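Local coordinates for alpha-1,3-glucanase (PDB 6K0P), which probably cleaves the alpha-1,3-glucosidic bonds of alpha-1,3-glucan as a glycoside hydrolase of family 87, at residues Met17-Met22 / Asn322-Asn327; Glu173-Pro178 / Pro239-Leu244; Tyr187-Ala192 / Gly211-Ala216; Thr232-Ala237 / Ser266-Leu271. The protein carries 1 engineered substitution. One frame throughout, in Å; residues are numbered along the deposited sequence. Where two conformers were deposited one is given.

Interaction 1 (Met17-Met22 / Asn322-Asn327); sequences MPFTIM and NNRIKN
Phe-19 lays its CD2 atom over one face of the Arg-324 guanidinium, displaced toward the rim, and the two side chains run antiparallel alongside each other. The closest approach is from Phe-19 CD2 to Arg-324 NH1, at 3.4 Å, while CE2 of the same ring touches Arg-324 CZ at 3.7 Å. The two planes are 52° apart, so this is an oblique overlap rather than a parallel stack. Phe-19 reaches the arginine because its first torsion (chi1 50°) sets CG between the backbone N and the carbonyl carbon. The chain of Arg-324 is extended from CG to NE and brings the charged end level with the ring. On the way, Arg-324 CD packs on Phe-19 CE2 at 3.8 Å. Pro-18 meets the arginine from the opposite direction, with CG 3.5 Å from Arg-324 NH2. A salt bridge from NH1 to Glu-173 helps to fix how the guanidinium is turned. Lys-326, in a salt bridge with Glu-171, lies above the Phe-19 ring with NZ 6.0 Å from the centroid, at most a weak cation-pi attraction. Such mixed apolar and charged packing is seen here at a domain interface, where the antiparallel beta domain rests on the flank of a right-handed parallel beta-helix, the fold of the pectate-lyase-like clan.

Interaction 2 (Glu173-Pro178 / Pro239-Leu244); sequences ENVAPP and PWYTKL
Val-175 and Pro-178 lie opposite Trp-240 and Tyr-241, their CA atoms 7.6 Å apart for Val-175 and Trp-240 and 6.5 Å for Pro-178 and Tyr-241, a spacing at which side chains rather than paired strands make the contact. The chain leaving strand 165-173 of the antiparallel domain here packs on the loop before strand 242-245 of the beta-helix, beside the glycan pocket that includes Lys-243. Trp-240 is met in two ways. At its edge, NE1 donates to Glu-173 OE1 over 3.0 Å in a fairly straight bond (162° at the hydrogen). The oxygen lies near the indole plane, but the donor approaches from above the carboxylate plane. Over one indole face sits the CG2 methyl of Val-175, 3.7 Å from the centroid of the five-membered ring, a CH-pi contact. The valine places CG1 opposite its backbone N (chi1 -175°), and this second branch turns to Tyr-241, touching CE2 at 3.7 Å. The tyrosine hydroxyl donates to Ala-176 O across a short 2.6 Å, arriving from above the carbonyl plane, while Pro-178 CB lies over the ring, 3.9 Å from the centroid, in another CH-pi contact. Glu-173 OE1 is shared with Arg-324, so one carboxylate oxygen accepts from two nitrogens. Together, the arginine charge and the indole N-H probably stabilise the ionised form of this buried glutamate.

Interaction 3 (Tyr187-Ala192 / Gly211-Ala216); sequences YVAVSA and GIYIPA
With CG1 swung opposite its own nitrogen (chi1 171°), Val-190 sends its other branch, CG2, alongside Ile-214, where it meets CG1 at 4.0 Å, the two side chains pointing the same way. Ile-212 has its CG1 between backbone N and carbonyl carbon (chi1 68°), and its CD1 comes to the same Val-190 CG2 at 4.2 Å. Beneath this apolar group, strands 187-189 and 211-214 run parallel with a 40° twist between them. The backbone bonds are Val-188 N to Gly-211 O at 3.0 Å, Tyr-213 N to Val-188 O at 2.9 Å, and Val-190 N to Tyr-213 O at 2.8 Å. On the face carrying Tyr-187 and Tyr-213, their CB atoms pack at 4.0 Å, while the rings diverge to outside partners: the Tyr-187 hydroxyl bonds to Glu-233, that of Tyr-213 to Gln-179. Farther along, Pro-215 CG abuts Val-190 O at 3.2 Å. Val-188 and Ile-212 on the other face, and Val-190 just beyond strand 187-189, touch Ala-199 of helix 196-204, the link between the two strands in the chain. Strand 211-214 pairs in turn with 233-236, so the contact stands at the start of the beta-helix, with the helix packed on it, consistent with an N-terminal cap.

Interaction 4 (Thr232-Ala237 / Ser266-Leu271); sequences TEIVGA and STIRDL
Backbone hydrogen bonds join two parallel strands whose axes differ by only 8°, with Glu-233 in register with Thr-267, Ile-234 with Ile-268, and Val-235 with Arg-269. Ile-234 uses both its N, to Thr-267 O at 2.8 Å, and its O, to Arg-269 N at 2.9 Å. Gly-236 N to Arg-269 O and Thr-267 N to Thr-232 O extend the series. Before the strands begin, a side chain joins in: Ser-266 OG accepts from Thr-232 N at 2.9 Å and is also bonded to Ala-263. This is the stacking of successive turns in a right-handed parallel beta-helix, and at Asp-270, with positive phi (69°), the chain turns a corner from one face of the helix to the next. Among apolar contacts, Ile-234 CG2 meets Leu-271 CD2, which comes from beyond the corner, at 4.1 Å; Phe-257 packs on Ile-234 and Ile-268. Charged and solvent-mediated links occupy the other face. There the extended Arg-269 runs alongside Val-235, whose CG1 lies over the centre of the guanidinium, 3.8 Å from CZ. At the guanidinium edge a water accepts from Arg-269 NE and donates to Glu-233 OE1, at 2.8 and 2.7 Å; that carboxylate oxygen is also hydrogen-bonded to Tyr-187 OH. Arg-269 NH1 forms a salt bridge with Asp-270 OD2, which Gln-179 also binds.

Interactions 3 and 4 are buried contacts between parallel strands at the beginning of the beta-helix, carried by regular backbone bonds, and they share a boundary, since strands 211-214 and 233-236 are neighbours. Interactions 1 and 2 are only partly buried and join the antiparallel domain to the beta-helix through hydrogen bonds, CH-pi contacts and packing on a guanidinium, with a salt bridge between Glu-173 and Arg-324 tying the two contacts together. Thr-242 connects interaction 2 to the other pair, its hydroxyl probably hydrogen-bonded to Ile-214 O and Ala-237 N. Chemistry therefore follows place: repetitive pairing along the beta-helix, varied side-chain contacts across the domain boundary.

Interaction 1 (Met17-Met22 / Asn322-Asn327)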
# COMPACT_ATOMS: atom_id res chain seq x y z
N MET A 17 5.76 -11.66 6.63
CA MET A 17 5.54 -10.92 7.86
C MET A 17 5.16 -11.87 9.00
O MET A 17 4.69 -12.99 8.76
CB MET A 17 4.42 -9.89 7.65
CG MET A 17 4.61 -8.99 6.41
SD MET A 17 6.14 -8.02 6.39
CE MET A 17 6.05 -7.20 7.97
N PRO A 18 5.39 -11.46 10.25
CA PRO A 18 5.08 -12.35 11.38
C PRO A 18 3.60 -12.46 11.69
O PRO A 18 3.21 -13.34 12.47
CB PRO A 18 5.83 -11.71 12.55
CG PRO A 18 5.94 -10.29 12.20
CD PRO A 18 6.09 -10.24 10.69
N PHE A 19 2.76 -11.60 11.12
CA PHE A 19 1.33 -11.69 11.34
C PHE A 19 0.68 -12.47 10.21
O PHE A 19 1.18 -12.51 9.08
CB PHE A 19 0.70 -10.30 11.48
CG PHE A 19 1.07 -9.33 10.40
CD1 PHE A 19 0.34 -9.26 9.23
CD2 PHE A 19 2.14 -8.46 10.58
CE1 PHE A 19 0.68 -8.34 8.24
CE2 PHE A 19 2.48 -7.55 9.59
CZ PHE A 19 1.75 -7.49 8.42
N THR A 20 -0.42 -13.12 10.54
CA THR A 20 -1.26 -13.85 9.61
C THR A 20 -2.53 -13.03 9.38
O THR A 20 -3.09 -12.48 10.32
CB THR A 20 -1.65 -15.20 10.22
OG1 THR A 20 -0.46 -15.97 10.46
CG2 THR A 20 -2.57 -16.00 9.29
N ILE A 21 -2.96 -12.94 8.12
CA ILE A 21 -4.17 -12.22 7.76
C ILE A 21 -5.28 -13.23 7.51
O ILE A 21 -5.12 -14.16 6.69
CB ILE A 21 -3.95 -11.34 6.52
CG1 ILE A 21 -2.92 -10.26 6.84
CG2 ILE A 21 -5.28 -10.76 6.05
CD1 ILE A 21 -2.44 -9.54 5.63
N MET A 22 -6.41 -13.06 8.18
CA MET A 22 -7.55 -13.96 8.01
C MET A 22 -8.79 -13.16 7.67
O MET A 22 -9.15 -12.23 8.40
CB MET A 22 -7.76 -14.80 9.27
CG MET A 22 -6.51 -15.62 9.60
SD MET A 22 -6.86 -16.97 10.72
CE MET A 22 -7.36 -16.06 12.15
N ASN A 322 11.31 -4.87 6.24
CA ASN A 322 10.48 -5.44 7.32
C ASN A 322 9.49 -4.43 7.91
O ASN A 322 9.07 -4.58 9.06
CB ASN A 322 11.31 -6.08 8.43
CG ASN A 322 12.19 -7.20 7.93
OD1 ASN A 322 11.95 -7.79 6.87
ND2 ASN A 322 13.22 -7.52 8.70
N ASN A 323 9.10 -3.42 7.15
CA ASN A 323 8.23 -2.37 7.67
C ASN A 323 6.77 -2.66 7.35
O ASN A 323 6.44 -3.44 6.45
CB ASN A 323 8.62 -1.01 7.09
CG ASN A 323 10.05 -0.63 7.41
OD1 ASN A 323 10.42 -0.55 8.57
ND2 ASN A 323 10.87 -0.41 6.38
N ARG A 324 5.89 -2.00 8.12
CA ARG A 324 4.45 -2.05 7.91
C ARG A 324 3.98 -0.63 7.71
O ARG A 324 4.21 0.23 8.56
CB ARG A 324 3.73 -2.63 9.14
CG ARG A 324 4.42 -3.81 9.74
CD ARG A 324 3.76 -4.25 11.03
NE ARG A 324 4.62 -5.23 11.67
CZ ARG A 324 4.22 -6.12 12.57
NH1 ARG A 324 2.95 -6.14 12.96
NH2 ARG A 324 5.10 -6.98 13.07
N ILE A 325 3.32 -0.38 6.58
CA ILE A 325 2.84 0.95 6.22
C ILE A 325 1.33 0.81 6.06
O ILE A 325 0.87 0.18 5.11
CB ILE A 325 3.46 1.43 4.91
CG1 ILE A 325 4.98 1.34 4.97
CG2 ILE A 325 2.99 2.85 4.59
CD1 ILE A 325 5.63 1.38 3.59
N LYS A 326 0.56 1.37 6.99
CA LYS A 326 -0.88 1.15 6.95
C LYS A 326 -1.64 2.45 7.10
O LYS A 326 -1.27 3.32 7.89
CB LYS A 326 -1.33 0.14 8.02
CG LYS A 326 -0.90 -1.30 7.73
CD LYS A 326 -1.55 -2.29 8.71
CE LYS A 326 -0.67 -2.54 9.92
NZ LYS A 326 -1.39 -3.36 10.93
N ASN A 327 -2.72 2.58 6.31
CA ASN A 327 -3.69 3.65 6.50
C ASN A 327 -3.02 5.02 6.41
O ASN A 327 -3.10 5.85 7.31
CB ASN A 327 -4.48 3.43 7.80
CG ASN A 327 -4.96 2.00 7.93
OD1 ASN A 327 -5.57 1.46 7.01
ND2 ASN A 327 -4.64 1.36 9.06

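Interaction 2 (Glu173-Pro178 / Pro239-Leu244)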
# COMPACT_ATOMS: atom_id res chain seq x y z
N GLU A 173 -0.86 -12.25 15.55
CA GLU A 173 0.59 -12.22 15.67
C GLU A 173 0.99 -12.71 17.05
O GLU A 173 0.31 -12.42 18.04
CB GLU A 173 1.11 -10.79 15.44
CG GLU A 173 2.62 -10.70 15.27
CD GLU A 173 3.10 -9.30 14.89
OE1 GLU A 173 2.27 -8.46 14.49
OE2 GLU A 173 4.32 -9.05 15.01
N ASN A 174 2.10 -13.44 17.11
CA ASN A 174 2.73 -13.82 18.37
C ASN A 174 3.90 -12.86 18.59
O ASN A 174 4.98 -13.05 18.02
CB ASN A 174 3.18 -15.27 18.33
CG ASN A 174 3.74 -15.73 19.65
OD1 ASN A 174 3.63 -15.03 20.66
ND2 ASN A 174 4.32 -16.94 19.67
N VAL A 175 3.68 -11.84 19.40
CA VAL A 175 4.66 -10.78 19.60
C VAL A 175 5.58 -11.17 20.75
O VAL A 175 5.12 -11.51 21.86
CB VAL A 175 3.95 -9.46 19.90
CG1 VAL A 175 4.96 -8.32 19.99
CG2 VAL A 175 2.94 -9.17 18.79
N ALA A 176 6.90 -11.14 20.49
CA ALA A 176 7.88 -11.41 21.53
C ALA A 176 7.81 -10.33 22.61
O ALA A 176 7.29 -9.23 22.38
CB ALA A 176 9.27 -11.39 20.90
N PRO A 177 8.33 -10.62 23.80
CA PRO A 177 8.45 -9.58 24.84
C PRO A 177 9.28 -8.41 24.34
O PRO A 177 10.09 -8.57 23.40
CB PRO A 177 9.16 -10.31 25.99
CG PRO A 177 8.88 -11.76 25.75
CD PRO A 177 8.79 -11.94 24.26
N PRO A 178 9.13 -7.23 24.94
CA PRO A 178 9.87 -6.05 24.46
C PRO A 178 11.37 -6.21 24.60
O PRO A 178 11.87 -6.79 25.58
CB PRO A 178 9.35 -4.91 25.34
CG PRO A 178 8.83 -5.59 26.58
CD PRO A 178 8.27 -6.91 26.09
N PRO A 239 7.79 -2.74 17.43
CA PRO A 239 6.70 -1.84 17.00
C PRO A 239 5.41 -1.96 17.80
O PRO A 239 4.65 -0.98 17.86
CB PRO A 239 6.50 -2.20 15.52
CG PRO A 239 7.08 -3.56 15.36
CD PRO A 239 8.22 -3.65 16.36
N TRP A 240 5.13 -3.11 18.41
CA TRP A 240 3.96 -3.22 19.29
C TRP A 240 4.18 -2.52 20.63
O TRP A 240 3.21 -2.34 21.38
CB TRP A 240 3.61 -4.69 19.54
CG TRP A 240 2.72 -5.29 18.49
CD1 TRP A 240 3.10 -5.98 17.38
CD2 TRP A 240 1.28 -5.25 18.46
NE1 TRP A 240 1.99 -6.39 16.66
CE2 TRP A 240 0.86 -5.94 17.30
CE3 TRP A 240 0.31 -4.69 19.30
CZ2 TRP A 240 -0.49 -6.09 16.96
CZ3 TRP A 240 -1.03 -4.84 18.96
CH2 TRP A 240 -1.41 -5.54 17.80
N TYR A 241 5.41 -2.13 20.95
CA TYR A 241 5.73 -1.61 22.28
C TYR A 241 6.13 -0.14 22.28
O TYR A 241 5.59 0.64 23.07
CB TYR A 241 6.84 -2.44 22.93
CG TYR A 241 6.46 -3.89 23.09
CD1 TYR A 241 5.48 -4.27 23.99
CD2 TYR A 241 7.07 -4.87 22.32
CE1 TYR A 241 5.13 -5.61 24.14
CE2 TYR A 241 6.73 -6.20 22.45
CZ TYR A 241 5.76 -6.56 23.36
OH TYR A 241 5.42 -7.88 23.49
N THR A 242 7.08 0.26 21.44
CA THR A 242 7.51 1.65 21.37
C THR A 242 6.62 2.36 20.36
O THR A 242 6.67 2.05 19.17
CB THR A 242 8.97 1.74 20.92
OG1 THR A 242 9.81 1.11 21.90
CG2 THR A 242 9.40 3.20 20.75
N LYS A 243 5.81 3.30 20.84
CA LYS A 243 4.86 4.03 20.00
C LYS A 243 5.20 5.51 20.04
O LYS A 243 5.09 6.15 21.10
CB LYS A 243 3.43 3.82 20.52
CG LYS A 243 3.01 2.36 20.55
CD LYS A 243 1.67 2.19 21.26
CE LYS A 243 1.27 0.72 21.35
NZ LYS A 243 -0.11 0.60 21.90
N LEU A 244 5.58 6.06 18.90
CA LEU A 244 5.77 7.50 18.76
C LEU A 244 4.44 8.07 18.29
O LEU A 244 3.89 7.63 17.28
CB LEU A 244 6.87 7.79 17.74
CG LEU A 244 8.19 7.05 17.93
CD1 LEU A 244 9.23 7.57 16.92
CD2 LEU A 244 8.72 7.17 19.36

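Interaction 3 (Tyr187-Ala192 / Gly211-Ala216)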
# COMPACT_ATOMS: atom_id res chain seq x y z
N TYR A 187 23.59 3.71 24.12
CA TYR A 187 22.33 4.24 23.63
C TYR A 187 21.69 5.05 24.75
O TYR A 187 21.33 4.50 25.79
CB TYR A 187 21.40 3.11 23.19
CG TYR A 187 21.93 2.30 22.03
CD1 TYR A 187 22.82 1.25 22.25
CD2 TYR A 187 21.55 2.58 20.72
CE1 TYR A 187 23.33 0.51 21.19
CE2 TYR A 187 22.05 1.84 19.66
CZ TYR A 187 22.94 0.80 19.90
OH TYR A 187 23.45 0.04 18.87
N VAL A 188 21.57 6.36 24.54
CA VAL A 188 20.93 7.24 25.52
C VAL A 188 19.44 6.92 25.55
O VAL A 188 18.76 6.97 24.52
CB VAL A 188 21.16 8.71 25.16
CG1 VAL A 188 20.51 9.61 26.21
CG2 VAL A 188 22.66 9.01 25.05
N ALA A 189 18.91 6.60 26.73
CA ALA A 189 17.51 6.22 26.83
C ALA A 189 16.59 7.43 26.92
O ALA A 189 16.79 8.31 27.78
CB ALA A 189 17.27 5.31 28.04
N VAL A 190 15.59 7.47 26.04
CA VAL A 190 14.43 8.32 26.29
C VAL A 190 13.75 7.80 27.55
O VAL A 190 13.79 6.60 27.86
CB VAL A 190 13.51 8.25 25.06
CG1 VAL A 190 12.16 8.92 25.32
CG2 VAL A 190 14.22 8.88 23.85
N SER A 191 13.15 8.71 28.32
CA SER A 191 12.50 8.34 29.57
C SER A 191 11.36 9.31 29.83
O SER A 191 11.15 10.27 29.09
CB SER A 191 13.50 8.42 30.73
OG SER A 191 13.73 9.78 31.04
N ALA A 192 10.65 9.07 30.94
CA ALA A 192 9.55 9.96 31.33
C ALA A 192 10.00 11.41 31.46
O ALA A 192 9.18 12.32 31.29
CB ALA A 192 8.91 9.47 32.62
N GLY A 211 23.70 6.04 19.64
CA GLY A 211 22.38 6.54 19.30
C GLY A 211 21.52 6.66 20.53
O GLY A 211 22.01 6.93 21.64
N ILE A 212 20.21 6.47 20.33
CA ILE A 212 19.24 6.55 21.41
C ILE A 212 18.39 5.29 21.41
O ILE A 212 18.23 4.61 20.39
CB ILE A 212 18.34 7.80 21.33
CG1 ILE A 212 17.40 7.75 20.13
CG2 ILE A 212 19.20 9.06 21.32
CD1 ILE A 212 16.28 8.81 20.17
N TYR A 213 17.86 4.98 22.59
CA TYR A 213 16.91 3.89 22.78
C TYR A 213 15.60 4.49 23.26
O TYR A 213 15.59 5.32 24.17
CB TYR A 213 17.43 2.91 23.84
CG TYR A 213 16.43 1.86 24.25
CD1 TYR A 213 16.05 0.84 23.38
CD2 TYR A 213 15.85 1.89 25.52
CE1 TYR A 213 15.13 -0.13 23.77
CE2 TYR A 213 14.94 0.92 25.91
CZ TYR A 213 14.59 -0.08 25.04
OH TYR A 213 13.68 -1.03 25.45
N ILE A 214 14.51 4.08 22.63
CA ILE A 214 13.18 4.56 22.99
C ILE A 214 12.41 3.39 23.60
O ILE A 214 12.07 2.43 22.88
CB ILE A 214 12.43 5.17 21.80
CG1 ILE A 214 13.34 6.15 21.06
CG2 ILE A 214 11.18 5.88 22.29
CD1 ILE A 214 12.67 6.88 19.87
N PRO A 215 12.15 3.40 24.89
CA PRO A 215 11.56 2.23 25.56
C PRO A 215 10.12 2.00 25.13
O PRO A 215 9.50 2.80 24.43
CB PRO A 215 11.61 2.59 27.05
CG PRO A 215 12.52 3.76 27.16
CD PRO A 215 12.48 4.48 25.84
N ALA A 216 9.58 0.88 25.61
CA ALA A 216 8.15 0.64 25.47
C ALA A 216 7.38 1.82 26.06
O ALA A 216 7.77 2.38 27.09
CB ALA A 216 7.78 -0.64 26.21

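Interaction 4 (Thr232-Ala237 / Ser266-Leu271)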
# COMPACT_ATOMS: atom_id res chain seq x y z
N THR A 232 23.34 8.09 13.14
CA THR A 232 22.63 7.93 14.41
C THR A 232 21.81 6.65 14.34
O THR A 232 21.17 6.37 13.33
CB THR A 232 21.66 9.10 14.59
OG1 THR A 232 22.37 10.34 14.50
CG2 THR A 232 20.92 9.03 15.91
N GLU A 233 21.82 5.87 15.42
CA GLU A 233 20.91 4.74 15.56
C GLU A 233 19.76 5.14 16.48
O GLU A 233 19.99 5.69 17.56
CB GLU A 233 21.65 3.55 16.17
CG GLU A 233 22.75 3.00 15.29
CD GLU A 233 23.44 1.82 15.92
OE1 GLU A 233 22.76 1.00 16.56
OE2 GLU A 233 24.68 1.72 15.78
N ILE A 234 18.53 4.90 16.04
CA ILE A 234 17.34 5.07 16.85
C ILE A 234 16.69 3.71 16.96
O ILE A 234 16.28 3.13 15.95
CB ILE A 234 16.39 6.11 16.25
CG1 ILE A 234 17.11 7.46 16.13
CG2 ILE A 234 15.12 6.25 17.09
CD1 ILE A 234 16.29 8.55 15.56
N VAL A 235 16.65 3.16 18.18
CA VAL A 235 16.25 1.78 18.42
C VAL A 235 15.12 1.77 19.43
O VAL A 235 15.26 2.32 20.53
CB VAL A 235 17.43 0.94 18.95
CG1 VAL A 235 17.01 -0.49 19.18
CG2 VAL A 235 18.65 1.03 18.00
N GLY A 236 14.00 1.13 19.07
CA GLY A 236 12.90 0.93 19.99
C GLY A 236 12.89 -0.48 20.57
O GLY A 236 13.81 -1.28 20.38
N ALA A 237 11.79 -0.78 21.25
CA ALA A 237 11.58 -2.07 21.91
C ALA A 237 10.82 -3.05 21.04
O ALA A 237 10.59 -4.19 21.47
CB ALA A 237 10.82 -1.86 23.23
N SER A 266 22.43 6.54 9.06
CA SER A 266 21.63 6.31 10.26
C SER A 266 20.74 5.07 10.11
O SER A 266 20.50 4.57 9.01
CB SER A 266 20.75 7.52 10.54
OG SER A 266 21.53 8.65 10.94
N THR A 267 20.24 4.60 11.25
CA THR A 267 19.31 3.48 11.31
C THR A 267 18.17 3.86 12.23
O THR A 267 18.41 4.38 13.33
CB THR A 267 20.01 2.24 11.87
OG1 THR A 267 21.10 1.87 11.00
CG2 THR A 267 19.03 1.08 11.98
N ILE A 268 16.94 3.63 11.79
CA ILE A 268 15.76 3.77 12.63
C ILE A 268 15.06 2.42 12.64
O ILE A 268 14.71 1.91 11.56
CB ILE A 268 14.81 4.86 12.11
CG1 ILE A 268 15.54 6.21 12.02
CG2 ILE A 268 13.57 4.97 12.99
CD1 ILE A 268 14.72 7.32 11.37
N ARG A 269 14.86 1.84 13.82
CA ARG A 269 14.32 0.48 13.83
C ARG A 269 13.49 0.17 15.07
O ARG A 269 13.68 0.76 16.14
CB ARG A 269 15.42 -0.58 13.67
CG ARG A 269 16.41 -0.65 14.84
CD ARG A 269 17.43 -1.75 14.57
NE ARG A 269 18.59 -1.75 15.45
CZ ARG A 269 18.73 -2.54 16.51
NH1 ARG A 269 17.75 -3.37 16.84
NH2 ARG A 269 19.84 -2.49 17.24
N ASP A 270 12.57 -0.79 14.89
CA ASP A 270 11.92 -1.50 16.00
C ASP A 270 10.98 -0.59 16.79
O ASP A 270 11.02 -0.54 18.02
CB ASP A 270 12.94 -2.19 16.91
CG ASP A 270 13.86 -3.13 16.16
OD1 ASP A 270 13.47 -3.64 15.08
OD2 ASP A 270 14.97 -3.39 16.66
N LEU A 271 10.10 0.11 16.08
CA LEU A 271 9.18 1.02 16.75
C LEU A 271 8.00 1.29 15.83
O LEU A 271 8.02 0.94 14.64
CB LEU A 271 9.89 2.33 17.14
CG LEU A 271 10.64 3.13 16.06
CD1 LEU A 271 9.69 3.93 15.17
CD2 LEU A 271 11.69 4.04 16.70
O HOH W 1 20.95 -0.31 15.12